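TRNA (guanine(26)-N(2))-dimethyltransferase (Pyrococcus horikoshii, PDB 2DUL) probably dimethylates the N2 atom of guanine 26 in tRNA, using S-adenosyl-L-methionine as the methyl donor. Local coordinates at residues Val195-Leu200 with His225-Phe230; Ile218-Lys223 with Gly279-Glu284; Lys310-Glu315 with Arg354-Pro359; Leu316-Phe321 with Gly361-Ala366. One frame throughout, in Å; residues are numbered along the deposited sequence.

In the fold
Interactions 1 and 2, centres about 9 Å apart, share one edge of the methyltransferase sheet, since strands 226-235 and 213-223 lie side by side in it. Bonds from Lys282 NZ to Ile312 O and from His356 ND1 to Tyr222 O connect interactions 2 and 3, centres about 11 Å apart. Interaction 4, its centre about 10 Å from that of interaction 3, lies at the small sheet of strands 352-355 and 361-364. A glycerol, probably from the crystallisation liquor, marks the meeting point: it bonds Ala220 of interaction 2 and Glu315 and His356 of interaction 3. The predicted S-adenosyl-L-methionine site borders interaction 1 through Arg228, whose side chain is about 3 Å from that of Arg61 at the nearest atoms.

Interaction 1: Val195-Leu200 with His225-Phe230; sequences VGTRIL and HYFRAF
Thr197 turns its hydroxyl to the rim of the Phe227 ring: OG1 stands 3.4 Å from CD2, close to the ring plane, so the oxygen meets the aromatic edge and not the pi cloud. The torsion behind this places OG1 beside the backbone N of Thr197 (chi1 -64°), where it also bonds the carbonyl oxygen of His193 one turn earlier in the helix. Next to it, Gly196 brings bare backbone near the same ring carbon, its C atom 3.8 Å from Phe227 CD2 at an oblique approach. A CB on Gly196 would run into CE2, which shows how closely helix and ring fit here. One turn on, Leu200 points one methyl branch at the strand: CD1 lies 4.0 Å from Phe227 CB and 4.1 Å from Ala229 CB, seated between alternate residues of the strand. Arg228, between them, directs its side chain to the opposite face, where it pairs with Asp136 close to Arg61, a residue predicted to bind S-adenosyl-L-methionine. The helix runs over the strand at 42°, with 8.4 Å between their axes. Strand 226-235 is thus sandwiched, with helix 192-209 on the Phe227 and Ala229 face and helix 33-46 on the side of Tyr226, Arg228 and Phe230, while strands 158-164 and 213-223 flank it in the sheet.

Interaction 2: Ile218-Lys223 with Gly279-Glu284; sequences ILAYYK and GPLKDE
Ile218 and Ala220 join Asp283 and Leu281 of the loop through two backbone hydrogen bonds that flank the pair Leu219 and Lys282. Asp283 N donates to Ile218 O at 2.9 Å, approaching from above the carbonyl plane, 41° out of it. Ala220 N reaches Leu281 O, also at 2.9 Å, in a straighter line with the C=O bond (159° at the oxygen). Between them the CA atoms of Leu219 and Lys282 are 4.3 Å apart, a non-hydrogen-bonded antiparallel pair, and Lys282 CA lies 3.5 Å from Ile218 O in a CA-H...O contact. The one apolar side-chain touch is made by the CD2 branch of Leu281 with Ala220 CB, at 4.0 Å.

A second shell holds the loop in this position. Asp317 OD2 accepts from Leu281 N and, more weakly, from Lys282 N. The side chain of Lys282, stretched out beyond CG, carries NZ to the carbonyl oxygens of Ile312 and Glu315 at the end of helix 302-314. The carboxylate of Asp283 leads away from the strand and caps helix 284-295, its OD1 accepting from Ile286 N and pairing with Lys285. On the other flank of the strand, Ile218 and Leu219 both oppose Phe230. The arrangement is a classic beta bulge in the outermost strand of a class I methyltransferase sheet, with the loop added along its outer edge by a single antiparallel bridge.

Interaction 3: Lys310-Glu315 with Arg354-Pro359; sequences KMIDQE and RTHFSP. With GOL (glycerol), chain B.
Glu315, just past the end of helix 302-314, extends its side chain (CG anti to the backbone N, chi1 -170°) to grip the turn that begins at Thr355. OE1 takes the backbone N of His356 at 2.8 Å in a nearly straight bond (170°), and OE2 takes Thr355 OG1 at 2.7 Å; both donors come from above the carboxylate plane. OE2 also accepts from glycerol O2. OE1 lies at the edge of the His356 ring, 2.9 Å from CD2, while Ile312 packs on a ring face through CG1. A bond from ND1 to Tyr222 O holds the ring; NE2 donates to O3 of the glycerol, probably from the crystallisation liquor. Met311 packs alongside, its CG 3.6 Å from His356 CB and CE against Arg354 CB. Replacing Glu315 by an alanine would probably leave His356 N and Thr355 OG1 without the carboxylate that takes both and let the turn shift. Thr355 OG1 also accepts from Phe357 N, forming an ST turn within a type I beta turn.

Interaction 4: Leu316-Phe321 with Gly361-Ala366; sequences LDIPLF and GIKTSA
Lys363 NZ is held by two backbone carbonyls of the loop 316-321. Ile318 O, 2.7 Å away, is met nearly along the C=O axis (167°), whereas Leu320 O, at 2.9 Å, is approached from 50° above its carbonyl plane. Glu194 adds a salt bridge to the same amine. Bends at chi2 (86°) and chi4 bring NZ to these carbonyls, and the aliphatic part is hemmed in on the way: CG presses on Ile318 CG2 at a tight 3.5 Å, and CD rests near Phe321 CB. A methionine in its place would probably leave the carbonyls of Ile318 and Leu320 without the amine that joins them, and take one of its partners from Glu194. Water 2 makes a further link, donating to Leu320 O and accepting from Thr364 N. Farther out, Phe321 CD1 sits 3.6 Å from Gly361 CA, and Leu316 CD2 reaches Thr364 CA. The loop thereby folds over strand 361-364, the middle one of a three-stranded antiparallel sheet, and the strand ends in an ST turn at Thr364.

Interaction 1: Val195-Leu200 with His225-Phe230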
loop_
_atom_site.group_PDB
_atom_site.type_symbol
_atom_site.label_atom_id
_atom_site.label_comp_id
_atom_site.label_asym_id
_atom_site.label_seq_id
_atom_site.Cartn_x
_atom_site.Cartn_y
_atom_site.Cartn_z
ATOM N N VAL A 195 -1.564 -12.584 0.672
ATOM C CA VAL A 195 -1.562 -12.954 -0.746
ATOM C C VAL A 195 -2.126 -11.800 -1.575
ATOM O O VAL A 195 -1.581 -11.448 -2.630
ATOM C CB VAL A 195 -2.380 -14.245 -0.992
ATOM C CG1 VAL A 195 -2.512 -14.515 -2.492
ATOM C CG2 VAL A 195 -1.689 -15.423 -0.317
ATOM N N GLY A 196 -3.209 -11.200 -1.087
ATOM C CA GLY A 196 -3.805 -10.074 -1.784
ATOM C C GLY A 196 -2.812 -8.930 -1.893
ATOM O O GLY A 196 -2.733 -8.249 -2.924
ATOM N N THR A 197 -2.044 -8.720 -0.826
ATOM C CA THR A 197 -1.049 -7.658 -0.800
ATOM C C THR A 197 0.063 -7.973 -1.807
ATOM O O THR A 197 0.534 -7.085 -2.516
ATOM C CB THR A 197 -0.440 -7.490 0.619
ATOM O OG1 THR A 197 -1.462 -7.067 1.530
ATOM C CG2 THR A 197 0.662 -6.453 0.616
ATOM N N ARG A 198 0.470 -9.238 -1.875
ATOM C CA ARG A 198 1.517 -9.641 -2.811
ATOM C C ARG A 198 1.006 -9.634 -4.247
ATOM O O ARG A 198 1.783 -9.437 -5.179
ATOM C CB ARG A 198 2.070 -11.020 -2.438
ATOM C CG ARG A 198 2.959 -10.966 -1.208
ATOM C CD ARG A 198 3.461 -12.332 -0.776
ATOM N NE ARG A 198 4.255 -12.198 0.444
ATOM C CZ ARG A 198 5.518 -11.784 0.479
ATOM N NH1 ARG A 198 6.144 -11.682 1.644
ATOM N NH2 ARG A 198 6.165 -11.494 -0.649
ATOM N N ILE A 199 -0.297 -9.848 -4.429
ATOM C CA ILE A 199 -0.887 -9.802 -5.764
ATOM C C ILE A 199 -0.834 -8.350 -6.247
ATOM O O ILE A 199 -0.495 -8.078 -7.399
ATOM C CB ILE A 199 -2.367 -10.293 -5.772
ATOM C CG1 ILE A 199 -2.406 -11.822 -5.659
ATOM C CG2 ILE A 199 -3.061 -9.864 -7.077
ATOM C CD1 ILE A 199 -3.801 -12.398 -5.441
ATOM N N LEU A 200 -1.145 -7.416 -5.354
ATOM C CA LEU A 200 -1.117 -5.996 -5.703
ATOM C C LEU A 200 0.297 -5.574 -6.108
ATOM O O LEU A 200 0.492 -4.914 -7.126
ATOM C CB LEU A 200 -1.562 -5.145 -4.512
ATOM C CG LEU A 200 -2.326 -3.838 -4.757
ATOM C CD1 LEU A 200 -2.150 -2.939 -3.537
ATOM C CD2 LEU A 200 -1.839 -3.141 -6.006
ATOM N N HIS A 225 -9.335 -3.983 5.841
ATOM C CA HIS A 225 -9.909 -4.200 4.524
ATOM C C HIS A 225 -9.420 -3.342 3.364
ATOM O O HIS A 225 -10.155 -3.109 2.404
ATOM C CB HIS A 225 -11.432 -4.126 4.629
ATOM C CG HIS A 225 -12.005 -5.117 5.592
ATOM N ND1 HIS A 225 -11.800 -6.475 5.471
ATOM C CD2 HIS A 225 -12.750 -4.949 6.710
ATOM C CE1 HIS A 225 -12.391 -7.100 6.473
ATOM N NE2 HIS A 225 -12.976 -6.196 7.239
ATOM N N TYR A 226 -8.189 -2.852 3.454
ATOM C CA TYR A 226 -7.627 -2.098 2.349
ATOM C C TYR A 226 -6.166 -2.498 2.205
ATOM O O TYR A 226 -5.491 -2.791 3.189
ATOM C CB TYR A 226 -7.813 -0.579 2.533
ATOM C CG TYR A 226 -6.901 0.141 3.500
ATOM C CD1 TYR A 226 -5.549 0.330 3.211
ATOM C CD2 TYR A 226 -7.410 0.708 4.671
ATOM C CE1 TYR A 226 -4.725 1.073 4.060
ATOM C CE2 TYR A 226 -6.596 1.452 5.530
ATOM C CZ TYR A 226 -5.254 1.634 5.218
ATOM O OH TYR A 226 -4.444 2.383 6.050
ATOM N N PHE A 227 -5.706 -2.554 0.963
ATOM C CA PHE A 227 -4.336 -2.946 0.667
ATOM C C PHE A 227 -3.554 -1.726 0.213
ATOM O O PHE A 227 -4.040 -0.935 -0.598
ATOM C CB PHE A 227 -4.343 -4.027 -0.411
ATOM C CG PHE A 227 -5.191 -5.220 -0.059
ATOM C CD1 PHE A 227 -6.583 -5.135 -0.084
ATOM C CD2 PHE A 227 -4.601 -6.420 0.322
ATOM C CE1 PHE A 227 -7.376 -6.229 0.266
ATOM C CE2 PHE A 227 -5.382 -7.522 0.675
ATOM C CZ PHE A 227 -6.774 -7.426 0.647
ATOM N N ARG A 228 -2.339 -1.591 0.735
ATOM C CA ARG A 228 -1.477 -0.451 0.447
ATOM C C ARG A 228 -0.100 -0.889 -0.049
ATOM O O ARG A 228 0.516 -1.791 0.517
ATOM C CB ARG A 228 -1.285 0.369 1.726
ATOM C CG ARG A 228 -1.807 1.791 1.705
ATOM C CD ARG A 228 -1.146 2.643 0.636
ATOM N NE ARG A 228 -1.213 4.064 0.972
ATOM C CZ ARG A 228 -1.177 5.050 0.080
ATOM N NH1 ARG A 228 -1.083 4.775 -1.215
ATOM N NH2 ARG A 228 -1.217 6.312 0.485
ATOM N N ALA A 229 0.397 -0.229 -1.088
ATOM C CA ALA A 229 1.712 -0.564 -1.618
ATOM C C ALA A 229 2.486 0.673 -2.041
ATOM O O ALA A 229 2.016 1.459 -2.869
ATOM C CB ALA A 229 1.577 -1.517 -2.805
ATOM N N PHE A 230 3.668 0.843 -1.458
ATOM C CA PHE A 230 4.543 1.953 -1.801
ATOM C C PHE A 230 5.749 1.336 -2.499
ATOM O O PHE A 230 6.454 0.514 -1.911
ATOM C CB PHE A 230 5.021 2.703 -0.550
ATOM C CG PHE A 230 3.932 3.431 0.184
ATOM C CD1 PHE A 230 3.356 2.885 1.326
ATOM C CD2 PHE A 230 3.482 4.667 -0.272
ATOM C CE1 PHE A 230 2.343 3.559 2.011
ATOM C CE2 PHE A 230 2.467 5.353 0.405
ATOM C CZ PHE A 230 1.896 4.798 1.549
#

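Interaction 2: Ile218-Lys223 with Gly279-Glu284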
loop_
_atom_site.group_PDB
_atom_site.type_symbol
_atom_site.label_atom_id
_atom_site.label_comp_id
_atom_site.label_asym_id
_atom_site.label_seq_id
_atom_site.Cartn_x
_atom_site.Cartn_y
_atom_site.Cartn_z
ATOM N N ILE A 218 8.939 -0.344 -0.951
ATOM C CA ILE A 218 9.325 0.494 0.169
ATOM C C ILE A 218 8.540 0.002 1.381
ATOM O O ILE A 218 9.100 -0.251 2.450
ATOM C CB ILE A 218 8.972 1.968 -0.093
ATOM C CG1 ILE A 218 9.793 2.493 -1.277
ATOM C CG2 ILE A 218 9.225 2.797 1.161
ATOM C CD1 ILE A 218 9.316 3.835 -1.809
ATOM N N LEU A 219 7.237 -0.151 1.190
ATOM C CA LEU A 219 6.351 -0.607 2.248
ATOM C C LEU A 219 5.019 -1.032 1.656
ATOM O O LEU A 219 4.408 -0.287 0.897
ATOM C CB LEU A 219 6.110 0.517 3.259
ATOM C CG LEU A 219 4.995 0.280 4.287
ATOM C CD1 LEU A 219 5.361 -0.899 5.177
ATOM C CD2 LEU A 219 4.788 1.536 5.117
ATOM N N ALA A 220 4.582 -2.238 1.996
ATOM C CA ALA A 220 3.298 -2.741 1.519
ATOM C C ALA A 220 2.663 -3.425 2.714
ATOM O O ALA A 220 3.317 -4.202 3.412
ATOM C CB ALA A 220 3.492 -3.721 0.379
ATOM N N TYR A 221 1.389 -3.138 2.952
ATOM C CA TYR A 221 0.717 -3.718 4.098
ATOM C C TYR A 221 -0.790 -3.799 3.918
ATOM O O TYR A 221 -1.348 -3.254 2.967
ATOM C CB TYR A 221 1.050 -2.885 5.344
ATOM C CG TYR A 221 0.511 -1.469 5.315
ATOM C CD1 TYR A 221 -0.769 -1.181 5.789
ATOM C CD2 TYR A 221 1.275 -0.415 4.808
ATOM C CE1 TYR A 221 -1.277 0.117 5.763
ATOM C CE2 TYR A 221 0.775 0.893 4.774
ATOM C CZ TYR A 221 -0.504 1.147 5.256
ATOM O OH TYR A 221 -1.013 2.427 5.232
ATOM N N TYR A 222 -1.433 -4.499 4.845
ATOM C CA TYR A 222 -2.879 -4.659 4.849
ATOM C C TYR A 222 -3.401 -4.020 6.132
ATOM O O TYR A 222 -2.771 -4.133 7.184
ATOM C CB TYR A 222 -3.259 -6.141 4.844
ATOM C CG TYR A 222 -4.726 -6.375 5.114
ATOM C CD1 TYR A 222 -5.671 -6.233 4.103
ATOM C CD2 TYR A 222 -5.175 -6.676 6.401
ATOM C CE1 TYR A 222 -7.030 -6.381 4.362
ATOM C CE2 TYR A 222 -6.532 -6.823 6.674
ATOM C CZ TYR A 222 -7.452 -6.673 5.650
ATOM O OH TYR A 222 -8.795 -6.802 5.910
ATOM N N LYS A 223 -4.547 -3.355 6.045
ATOM C CA LYS A 223 -5.138 -2.723 7.217
ATOM C C LYS A 223 -6.620 -2.448 7.026
ATOM O O LYS A 223 -7.021 -1.752 6.095
ATOM C CB LYS A 223 -4.424 -1.407 7.539
ATOM C CG LYS A 223 -4.880 -0.745 8.841
ATOM C CD LYS A 223 -4.426 -1.547 10.052
ATOM C CE LYS A 223 -4.680 -0.796 11.355
ATOM N NZ LYS A 223 -6.129 -0.682 11.669
ATOM N N GLY A 279 9.123 -11.138 -3.288
ATOM C CA GLY A 279 10.228 -10.374 -2.742
ATOM C C GLY A 279 9.847 -9.727 -1.423
ATOM O O GLY A 279 8.824 -10.081 -0.831
ATOM N N PRO A 280 10.653 -8.774 -0.929
ATOM C CA PRO A 280 10.395 -8.073 0.334
ATOM C C PRO A 280 9.107 -7.254 0.281
ATOM O O PRO A 280 8.736 -6.741 -0.774
ATOM C CB PRO A 280 11.613 -7.159 0.483
ATOM C CG PRO A 280 12.686 -7.854 -0.327
ATOM C CD PRO A 280 11.925 -8.333 -1.529
ATOM N N LEU A 281 8.419 -7.139 1.414
ATOM C CA LEU A 281 7.213 -6.321 1.463
ATOM C C LEU A 281 7.548 -5.022 2.190
ATOM O O LEU A 281 6.680 -4.193 2.440
ATOM C CB LEU A 281 6.063 -7.052 2.171
ATOM C CG LEU A 281 5.352 -8.106 1.310
ATOM C CD1 LEU A 281 4.157 -8.672 2.072
ATOM C CD2 LEU A 281 4.886 -7.481 -0.009
ATOM N N LYS A 282 8.823 -4.857 2.534
ATOM C CA LYS A 282 9.264 -3.640 3.200
ATOM C C LYS A 282 10.761 -3.414 3.043
ATOM O O LYS A 282 11.527 -4.351 2.817
ATOM C CB LYS A 282 8.931 -3.679 4.698
ATOM C CG LYS A 282 9.818 -4.616 5.524
ATOM C CD LYS A 282 9.648 -4.358 7.023
ATOM C CE LYS A 282 10.497 -5.310 7.866
ATOM N NZ LYS A 282 10.328 -5.050 9.326
ATOM N N ASP A 283 11.158 -2.152 3.141
ATOM C CA ASP A 283 12.559 -1.779 3.090
ATOM C C ASP A 283 12.872 -1.554 4.567
ATOM O O ASP A 283 12.470 -0.541 5.138
ATOM C CB ASP A 283 12.750 -0.480 2.306
ATOM C CG ASP A 283 14.194 -0.022 2.286
ATOM O OD1 ASP A 283 14.763 0.168 3.378
ATOM O OD2 ASP A 283 14.762 0.150 1.186
ATOM N N GLU A 284 13.552 -2.515 5.185
ATOM C CA GLU A 284 13.904 -2.442 6.604
ATOM C C GLU A 284 14.333 -1.070 7.105
ATOM O O GLU A 284 13.772 -0.559 8.072
ATOM C CB GLU A 284 15.020 -3.435 6.930
ATOM C CG GLU A 284 14.588 -4.878 6.991
ATOM C CD GLU A 284 15.725 -5.790 7.413
ATOM O OE1 GLU A 284 16.307 -5.549 8.493
ATOM O OE2 GLU A 284 16.035 -6.745 6.666
#

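Interaction 3: Lys310-Glu315 with Arg354-Pro359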
loop_
_atom_site.group_PDB
_atom_site.type_symbol
_atom_site.label_atom_id
_atom_site.label_comp_id
_atom_site.label_asym_id
_atom_site.label_seq_id
_atom_site.Cartn_x
_atom_site.Cartn_y
_atom_site.Cartn_z
ATOM N N LYS A 310 5.159 0.029 14.262
ATOM C CA LYS A 310 6.023 -0.755 15.139
ATOM C C LYS A 310 5.827 -2.241 14.876
ATOM O O LYS A 310 6.780 -3.019 14.925
ATOM C CB LYS A 310 5.738 -0.434 16.611
ATOM C CG LYS A 310 6.212 0.947 17.040
ATOM C CD LYS A 310 5.868 1.245 18.493
ATOM C CE LYS A 310 6.387 2.619 18.901
ATOM N NZ LYS A 310 6.014 2.970 20.301
ATOM N N MET A 311 4.586 -2.631 14.596
ATOM C CA MET A 311 4.282 -4.024 14.303
ATOM C C MET A 311 5.016 -4.434 13.025
ATOM O O MET A 311 5.676 -5.469 12.985
ATOM C CB MET A 311 2.770 -4.210 14.119
ATOM C CG MET A 311 2.370 -5.568 13.557
ATOM S SD MET A 311 2.901 -6.959 14.581
ATOM C CE MET A 311 1.423 -7.207 15.575
ATOM N N ILE A 312 4.907 -3.608 11.988
ATOM C CA ILE A 312 5.552 -3.893 10.711
ATOM C C ILE A 312 7.073 -3.811 10.823
ATOM O O ILE A 312 7.796 -4.592 10.201
ATOM C CB ILE A 312 5.056 -2.915 9.617
ATOM C CG1 ILE A 312 3.561 -3.135 9.380
ATOM C CG2 ILE A 312 5.832 -3.128 8.320
ATOM C CD1 ILE A 312 2.935 -2.151 8.409
ATOM N N ASP A 313 7.557 -2.870 11.624
ATOM C CA ASP A 313 8.990 -2.699 11.808
ATOM C C ASP A 313 9.625 -3.939 12.446
ATOM O O ASP A 313 10.719 -4.348 12.065
ATOM C CB ASP A 313 9.256 -1.459 12.670
ATOM C CG ASP A 313 10.733 -1.232 12.940
ATOM O OD1 ASP A 313 11.530 -1.258 11.978
ATOM O OD2 ASP A 313 11.095 -1.021 14.117
ATOM N N GLN A 314 8.937 -4.552 13.402
ATOM C CA GLN A 314 9.485 -5.734 14.065
ATOM C C GLN A 314 9.075 -7.034 13.379
ATOM O O GLN A 314 9.588 -8.110 13.693
ATOM C CB GLN A 314 9.052 -5.758 15.533
ATOM C CG GLN A 314 7.583 -6.045 15.741
ATOM C CD GLN A 314 7.352 -7.366 16.453
ATOM O OE1 GLN A 314 7.853 -8.410 16.030
ATOM N NE2 GLN A 314 6.581 -7.327 17.538
ATOM N N GLU A 315 8.157 -6.930 12.427
ATOM C CA GLU A 315 7.679 -8.103 11.708
ATOM C C GLU A 315 8.750 -8.690 10.790
ATOM O O GLU A 315 9.421 -7.968 10.052
ATOM C CB GLU A 315 6.443 -7.727 10.884
ATOM C CG GLU A 315 5.700 -8.902 10.285
ATOM C CD GLU A 315 4.372 -8.485 9.676
ATOM O OE1 GLU A 315 3.682 -7.639 10.290
ATOM O OE2 GLU A 315 4.013 -9.010 8.600
ATOM N N ARG A 354 5.107 -11.876 15.351
ATOM C CA ARG A 354 3.684 -11.771 15.077
ATOM C C ARG A 354 3.640 -11.034 13.740
ATOM O O ARG A 354 4.668 -10.545 13.270
ATOM C CB ARG A 354 2.991 -10.929 16.154
ATOM C CG ARG A 354 2.923 -11.577 17.527
ATOM C CD ARG A 354 2.542 -10.553 18.590
ATOM N NE ARG A 354 2.462 -11.139 19.927
ATOM C CZ ARG A 354 1.427 -11.841 20.377
ATOM N NH1 ARG A 354 1.447 -12.339 21.607
ATOM N NH2 ARG A 354 0.363 -12.032 19.606
ATOM N N THR A 355 2.466 -10.957 13.123
ATOM C CA THR A 355 2.338 -10.242 11.854
ATOM C C THR A 355 1.063 -9.414 11.823
ATOM O O THR A 355 0.035 -9.829 12.354
ATOM C CB THR A 355 2.320 -11.199 10.642
ATOM O OG1 THR A 355 1.958 -10.459 9.465
ATOM C CG2 THR A 355 1.318 -12.338 10.858
ATOM N N HIS A 356 1.138 -8.246 11.193
ATOM C CA HIS A 356 -0.009 -7.352 11.087
ATOM C C HIS A 356 -1.089 -7.935 10.170
ATOM O O HIS A 356 -2.219 -7.449 10.151
ATOM C CB HIS A 356 0.439 -6.001 10.533
ATOM C CG HIS A 356 0.731 -6.025 9.064
ATOM N ND1 HIS A 356 -0.192 -5.641 8.116
ATOM C CD2 HIS A 356 1.824 -6.440 8.379
ATOM C CE1 HIS A 356 0.320 -5.817 6.910
ATOM N NE2 HIS A 356 1.541 -6.302 7.042
ATOM N N PHE A 357 -0.743 -8.972 9.409
ATOM C CA PHE A 357 -1.699 -9.585 8.487
ATOM C C PHE A 357 -2.814 -10.368 9.178
ATOM O O PHE A 357 -3.907 -10.517 8.632
ATOM C CB PHE A 357 -0.976 -10.510 7.499
ATOM C CG PHE A 357 -0.197 -9.781 6.431
ATOM C CD1 PHE A 357 -0.840 -8.911 5.550
ATOM C CD2 PHE A 357 1.174 -9.981 6.293
ATOM C CE1 PHE A 357 -0.128 -8.253 4.547
ATOM C CE2 PHE A 357 1.897 -9.328 5.292
ATOM C CZ PHE A 357 1.244 -8.462 4.417
ATOM N N SER A 358 -2.533 -10.870 10.376
ATOM C CA SER A 358 -3.511 -11.647 11.134
ATOM C C SER A 358 -3.116 -11.692 12.604
ATOM O O SER A 358 -1.935 -11.780 12.931
ATOM C CB SER A 358 -3.594 -13.072 10.585
ATOM O OG SER A 358 -4.376 -13.896 11.428
ATOM N N PRO A 359 -4.107 -11.640 13.511
ATOM C CA PRO A 359 -3.859 -11.673 14.955
ATOM C C PRO A 359 -3.293 -12.996 15.468
ATOM O O PRO A 359 -2.609 -13.027 16.489
ATOM C CB PRO A 359 -5.232 -11.358 15.542
ATOM C CG PRO A 359 -6.156 -12.007 14.561
ATOM C CD PRO A 359 -5.555 -11.587 13.233
HETATM C C1 GOL B . 6.974 -6.646 7.061
HETATM O O1 GOL B . 7.951 -7.685 7.151
HETATM C C2 GOL B . 5.916 -7.009 6.016
HETATM O O2 GOL B . 5.278 -8.242 6.378
HETATM C C3 GOL B . 4.881 -5.887 5.929
HETATM O O3 GOL B . 3.891 -6.223 4.960
HETATM O O HOH W 1 6.514 -10.599 17.757
#

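Interaction 4: Leu316-Phe321 with Gly361-Ala366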
loop_
_atom_site.group_PDB
_atom_site.type_symbol
_atom_site.label_atom_id
_atom_site.label_comp_id
_atom_site.label_asym_id
_atom_site.label_seq_id
_atom_site.Cartn_x
_atom_site.Cartn_y
_atom_site.Cartn_z
ATOM N N LEU A 316 8.914 -10.007 10.853
ATOM C CA LEU A 316 9.880 -10.693 10.010
ATOM C C LEU A 316 9.383 -10.558 8.570
ATOM O O LEU A 316 8.210 -10.801 8.293
ATOM C CB LEU A 316 9.950 -12.173 10.406
ATOM C CG LEU A 316 10.876 -13.091 9.616
ATOM C CD1 LEU A 316 12.323 -12.616 9.789
ATOM C CD2 LEU A 316 10.710 -14.537 10.101
ATOM N N ASP A 317 10.261 -10.155 7.657
ATOM C CA ASP A 317 9.861 -10.010 6.261
ATOM C C ASP A 317 10.231 -11.292 5.532
ATOM O O ASP A 317 11.376 -11.487 5.113
ATOM C CB ASP A 317 10.559 -8.810 5.616
ATOM C CG ASP A 317 9.918 -8.397 4.291
ATOM O OD1 ASP A 317 8.960 -9.066 3.843
ATOM O OD2 ASP A 317 10.376 -7.402 3.696
ATOM N N ILE A 318 9.247 -12.168 5.397
ATOM C CA ILE A 318 9.433 -13.453 4.739
ATOM C C ILE A 318 8.089 -13.804 4.108
ATOM O O ILE A 318 7.040 -13.371 4.596
ATOM C CB ILE A 318 9.854 -14.513 5.776
ATOM C CG1 ILE A 318 10.140 -15.852 5.094
ATOM C CG2 ILE A 318 8.764 -14.656 6.828
ATOM C CD1 ILE A 318 10.814 -16.862 6.007
ATOM N N PRO A 319 8.095 -14.578 3.010
ATOM C CA PRO A 319 6.816 -14.922 2.382
ATOM C C PRO A 319 5.868 -15.772 3.229
ATOM O O PRO A 319 6.216 -16.863 3.684
ATOM C CB PRO A 319 7.238 -15.637 1.100
ATOM C CG PRO A 319 8.562 -15.003 0.773
ATOM C CD PRO A 319 9.225 -14.941 2.136
ATOM N N LEU A 320 4.667 -15.244 3.432
ATOM C CA LEU A 320 3.606 -15.916 4.171
ATOM C C LEU A 320 3.851 -16.184 5.660
ATOM O O LEU A 320 4.803 -15.678 6.262
ATOM C CB LEU A 320 3.233 -17.214 3.437
ATOM C CG LEU A 320 2.972 -16.993 1.936
ATOM C CD1 LEU A 320 2.534 -18.294 1.270
ATOM C CD2 LEU A 320 1.904 -15.908 1.755
ATOM N N PHE A 321 2.965 -16.973 6.256
ATOM C CA PHE A 321 3.053 -17.279 7.678
ATOM C C PHE A 321 2.148 -18.448 8.025
ATOM O O PHE A 321 1.439 -18.969 7.164
ATOM C CB PHE A 321 2.641 -16.045 8.489
ATOM C CG PHE A 321 1.242 -15.559 8.198
ATOM C CD1 PHE A 321 0.157 -16.020 8.938
ATOM C CD2 PHE A 321 1.012 -14.635 7.176
ATOM C CE1 PHE A 321 -1.141 -15.567 8.668
ATOM C CE2 PHE A 321 -0.277 -14.176 6.896
ATOM C CZ PHE A 321 -1.358 -14.643 7.646
ATOM N N GLY A 361 -1.500 -15.069 13.356
ATOM C CA GLY A 361 -0.475 -15.500 12.425
ATOM C C GLY A 361 0.936 -15.338 12.961
ATOM O O GLY A 361 1.231 -14.393 13.691
ATOM N N ILE A 362 1.813 -16.270 12.609
ATOM C CA ILE A 362 3.197 -16.191 13.051
ATOM C C ILE A 362 4.132 -16.347 11.859
ATOM O O ILE A 362 4.056 -17.336 11.124
ATOM C CB ILE A 362 3.537 -17.293 14.082
ATOM C CG1 ILE A 362 2.717 -17.095 15.358
ATOM C CG2 ILE A 362 5.030 -17.246 14.415
ATOM C CD1 ILE A 362 2.809 -18.265 16.322
ATOM N N LYS A 363 4.987 -15.350 11.667
ATOM C CA LYS A 363 5.978 -15.367 10.598
ATOM C C LYS A 363 7.160 -16.095 11.222
ATOM O O LYS A 363 7.567 -15.776 12.342
ATOM C CB LYS A 363 6.416 -13.940 10.237
ATOM C CG LYS A 363 6.138 -13.492 8.797
ATOM C CD LYS A 363 4.749 -12.926 8.647
ATOM C CE LYS A 363 4.611 -12.072 7.386
ATOM N NZ LYS A 363 4.837 -12.816 6.113
ATOM N N THR A 364 7.714 -17.072 10.519
ATOM C CA THR A 364 8.846 -17.792 11.067
ATOM C C THR A 364 9.700 -18.445 10.000
ATOM O O THR A 364 9.214 -18.792 8.922
ATOM C CB THR A 364 8.392 -18.879 12.061
ATOM O OG1 THR A 364 9.542 -19.531 12.611
ATOM C CG2 THR A 364 7.518 -19.913 11.371
ATOM N N SER A 365 10.981 -18.605 10.310
ATOM C CA SER A 365 11.915 -19.246 9.396
ATOM C C SER A 365 11.787 -20.764 9.521
ATOM O O SER A 365 12.257 -21.511 8.664
ATOM C CB SER A 365 13.349 -18.823 9.738
ATOM O OG SER A 365 13.665 -19.132 11.092
ATOM N N ALA A 366 11.134 -21.213 10.588
ATOM C CA ALA A 366 10.970 -22.641 10.844
ATOM C C ALA A 366 10.172 -23.392 9.785
ATOM O O ALA A 366 9.241 -22.853 9.195
ATOM C CB ALA A 366 10.321 -22.851 12.210
HETATM O O HOH W 2 6.489 -17.458 7.861
#